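Local coordinates for cell division protein FtsZ 1 (Methanocaldococcus jannaschii, PDB 2VAP) that binds GTP, probably hydrolyses it, and probably polymerises into the contractile Z ring at the future site of cell division, at residues A[184-189]-A[247-252]. Numbering follows the deposited sequence.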
ATOM      1  N   THR A 184      -8.772  -0.793  10.218  1.00 11.61           N
ATOM      2  CA  THR A 184      -8.597  -0.628   8.773  1.00 11.61           C
ATOM      3  C   THR A 184      -9.823  -1.090   7.994  1.00 10.70           C
ATOM      4  O   THR A 184     -10.577  -1.952   8.451  1.00 14.64           O
ATOM      5  CB  THR A 184      -7.355  -1.381   8.235  1.00 12.36           C
ATOM      6  OG1 THR A 184      -7.408  -2.755   8.641  1.00 14.06           O
ATOM      7  CG2 THR A 184      -6.065  -0.739   8.736  1.00 15.83           C
ATOM      8  N   ASP A 185     -10.009  -0.497   6.818  1.00  9.57           N
ATOM      9  CA  ASP A 185     -11.039  -0.922   5.877  1.00 10.50           C
ATOM     10  C   ASP A 185     -10.479  -2.006   4.957  1.00 15.51           C
ATOM     11  O   ASP A 185     -11.153  -2.996   4.667  1.00 13.14           O
ATOM     12  CB  ASP A 185     -11.551   0.279   5.078  1.00 11.73           C
ATOM     13  CG  ASP A 185     -12.261   1.301   5.953  1.00 15.58           C
ATOM     14  OD1 ASP A 185     -13.091   0.894   6.794  1.00 18.39           O
ATOM     15  OD2 ASP A 185     -11.988   2.510   5.802  1.00 14.18           O
ATOM     16  N   THR A 186      -9.242  -1.802   4.508  1.00 12.41           N
ATOM     17  CA  THR A 186      -8.471  -2.826   3.808  1.00 10.34           C
ATOM     18  C   THR A 186      -7.072  -2.876   4.413  1.00 11.61           C
ATOM     19  O   THR A 186      -6.437  -1.838   4.621  1.00 12.50           O
ATOM     20  CB  THR A 186      -8.389  -2.553   2.287  1.00 11.77           C
ATOM     21  OG1 THR A 186      -9.707  -2.537   1.733  1.00 12.47           O
ATOM     22  CG2 THR A 186      -7.576  -3.633   1.575  1.00 14.07           C
ATOM     23  N   LEU A 187      -6.614  -4.089   4.711  1.00 10.73           N
ATOM     24  CA  LEU A 187      -5.282  -4.313   5.255  1.00  9.69           C
ATOM     25  C   LEU A 187      -4.451  -5.114   4.253  1.00 12.18           C
ATOM     26  O   LEU A 187      -4.599  -6.335   4.137  1.00 12.50           O
ATOM     27  CB  LEU A 187      -5.374  -5.023   6.614  1.00 11.14           C
ATOM     28  CG  LEU A 187      -4.119  -5.510   7.354  1.00 24.99           C
ATOM     29  CD1 LEU A 187      -3.106  -4.396   7.586  1.00 21.19           C
ATOM     30  CD2 LEU A 187      -4.514  -6.154   8.676  1.00 22.14           C
ATOM     31  N   VAL A 188      -3.600  -4.409   3.514  1.00  9.07           N
ATOM     32  CA  VAL A 188      -2.730  -5.036   2.526  1.00  8.68           C
ATOM     33  C   VAL A 188      -1.449  -5.486   3.217  1.00 10.34           C
ATOM     34  O   VAL A 188      -0.691  -4.660   3.734  1.00 10.47           O
ATOM     35  CB  VAL A 188      -2.396  -4.078   1.352  1.00 11.21           C
ATOM     36  CG1 VAL A 188      -1.576  -4.795   0.296  1.00 12.24           C
ATOM     37  CG2 VAL A 188      -3.669  -3.501   0.735  1.00 12.37           C
ATOM     38  N   VAL A 189      -1.223  -6.797   3.233  1.00  8.25           N
ATOM     39  CA  VAL A 189      -0.060  -7.374   3.904  1.00  8.74           C
ATOM     40  C   VAL A 189       0.920  -7.995   2.903  1.00 12.07           C
ATOM     41  O   VAL A 189       0.532  -8.792   2.045  1.00 12.00           O
ATOM     42  CB  VAL A 189      -0.478  -8.385   5.024  1.00 12.38           C
ATOM     43  CG1 VAL A 189      -1.257  -9.573   4.454  1.00 17.97           C
ATOM     44  CG2 VAL A 189       0.736  -8.852   5.823  1.00 15.19           C
ATOM     45  N   GLY A 247     -11.173  -6.051   3.923  1.00 12.56           N
ATOM     46  CA  GLY A 247     -10.642  -6.992   4.907  1.00 12.43           C
ATOM     47  C   GLY A 247      -9.144  -7.172   4.777  1.00 15.42           C
ATOM     48  O   GLY A 247      -8.393  -6.197   4.796  1.00 17.04           O
ATOM     49  N   LEU A 248      -8.715  -8.423   4.642  1.00 15.61           N
ATOM     50  CA  LEU A 248      -7.309  -8.737   4.414  1.00 15.19           C
ATOM     51  C   LEU A 248      -7.022  -8.795   2.918  1.00 12.70           C
ATOM     52  O   LEU A 248      -7.803  -9.363   2.149  1.00 13.28           O
ATOM     53  CB  LEU A 248      -6.927 -10.059   5.089  1.00 14.50           C
ATOM     54  CG  LEU A 248      -5.437 -10.409   5.183  1.00 18.71           C
ATOM     55  CD1 LEU A 248      -4.709  -9.511   6.180  1.00 20.72           C
ATOM     56  CD2 LEU A 248      -5.261 -11.869   5.559  1.00 20.22           C
ATOM     57  N   ALA A 249      -5.904  -8.198   2.516  1.00 11.01           N
ATOM     58  CA  ALA A 249      -5.508  -8.147   1.114  1.00  8.99           C
ATOM     59  C   ALA A 249      -4.040  -8.509   0.927  1.00 11.92           C
ATOM     60  O   ALA A 249      -3.222  -8.315   1.829  1.00 12.63           O
ATOM     61  CB  ALA A 249      -5.793  -6.769   0.531  1.00 11.48           C
ATOM     62  N   MET A 250      -3.722  -9.049  -0.247  1.00 10.92           N
ATOM     63  CA  MET A 250      -2.344  -9.363  -0.624  1.00  9.15           C
ATOM     64  C   MET A 250      -2.088  -8.933  -2.064  1.00 10.60           C
ATOM     65  O   MET A 250      -3.032  -8.749  -2.840  1.00 12.97           O
ATOM     66  CB  MET A 250      -2.052 -10.855  -0.443  1.00 12.83           C
ATOM     67  CG  MET A 250      -1.983 -11.298   1.010  1.00 14.65           C
ATOM     68  SD  MET A 250      -1.705 -13.067   1.188  1.00 16.97           S
ATOM     69  CE  MET A 250      -2.032 -13.283   2.934  1.00 22.60           C
ATOM     70  N   ILE A 251      -0.816  -8.769  -2.418  1.00 10.00           N
ATOM     71  CA  ILE A 251      -0.454  -8.265  -3.744  1.00 10.42           C
ATOM     72  C   ILE A 251       0.269  -9.287  -4.617  1.00 12.39           C
ATOM     73  O   ILE A 251       0.885 -10.232  -4.119  1.00 12.47           O
ATOM     74  CB  ILE A 251       0.388  -6.953  -3.675  1.00 11.15           C
ATOM     75  CG1 ILE A 251       1.802  -7.221  -3.137  1.00 15.31           C
ATOM     76  CG2 ILE A 251      -0.339  -5.884  -2.858  1.00 12.61           C
ATOM     77  CD1 ILE A 251       2.786  -6.080  -3.368  1.00 14.61           C
ATOM     78  N   GLY A 252       0.167  -9.079  -5.926  1.00 11.34           N
ATOM     79  CA  GLY A 252       0.945  -9.813  -6.913  1.00 12.04           C
ATOM     80  C   GLY A 252       1.503  -8.826  -7.919  1.00 13.99           C
ATOM     81  O   GLY A 252       0.778  -7.957  -8.410  1.00 15.11           O
TER
HETATM   82  O   HOH W   1      -9.010  -4.344   7.024  1.00 22.12           O
HETATM   83  O   HOH W   2       1.223  -9.584  -0.555  1.00 10.41           O
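Gly247 bonds through both its N and its O to the chain at Asp185 and Leu187. Its N donates to Asp185 O over 3.1 Å in a rather bent bond, while its O accepts a nearly straight one from Leu187 N (2.8 Å). A water bound to Thr184 OG1 can also donate to Gly247 O, though it has more acceptors in reach than protons, and Thr186 CA adds a weak CA-H...O contact to the same oxygen. Leu248 has CG anti to its backbone N (chi1 -168°), which brings CD1 against Leu187 O (3.8 Å) and Val189 CG1 (3.9 Å); its own N bonds to Gln341 OE1. At Ala249 both polar backbone atoms are used: N donates to Leu187 O, approaching well above the carbonyl plane (39° out of it), and O takes the N-H of Val189 at 2.9 Å. Leu187 thus bonds through N to Gly247 and through O to Ala249, the straddling pattern of parallel strands, and this short pairing joins the two halves of the FtsZ fold: 186-191 is the last strand of the parallel GTPase sheet, bonded on its other flank to strand 153-160, whereas 249-256 starts the mixed sheet of the C-terminal domain. On the face shared with Thr186 and Val188, the methyl of Ala249 meets Thr186 CG2 and Val188 CG2; Thr186 OG1 turns instead to Met243 O. The strands diverge at 44°, and by Met250 direct pairing has given way to side-chain contact, CG resting 3.7 Å from Val189 O with Val189 CG1 alongside. Next, a water accepts from Ile251 N and donates to Val189 O, bridging the widening gap. Across the sheet from Met250, Ile251 CG2 packs 3.6 Å from Val188 CG1, the two branched side chains crossing at about a right angle.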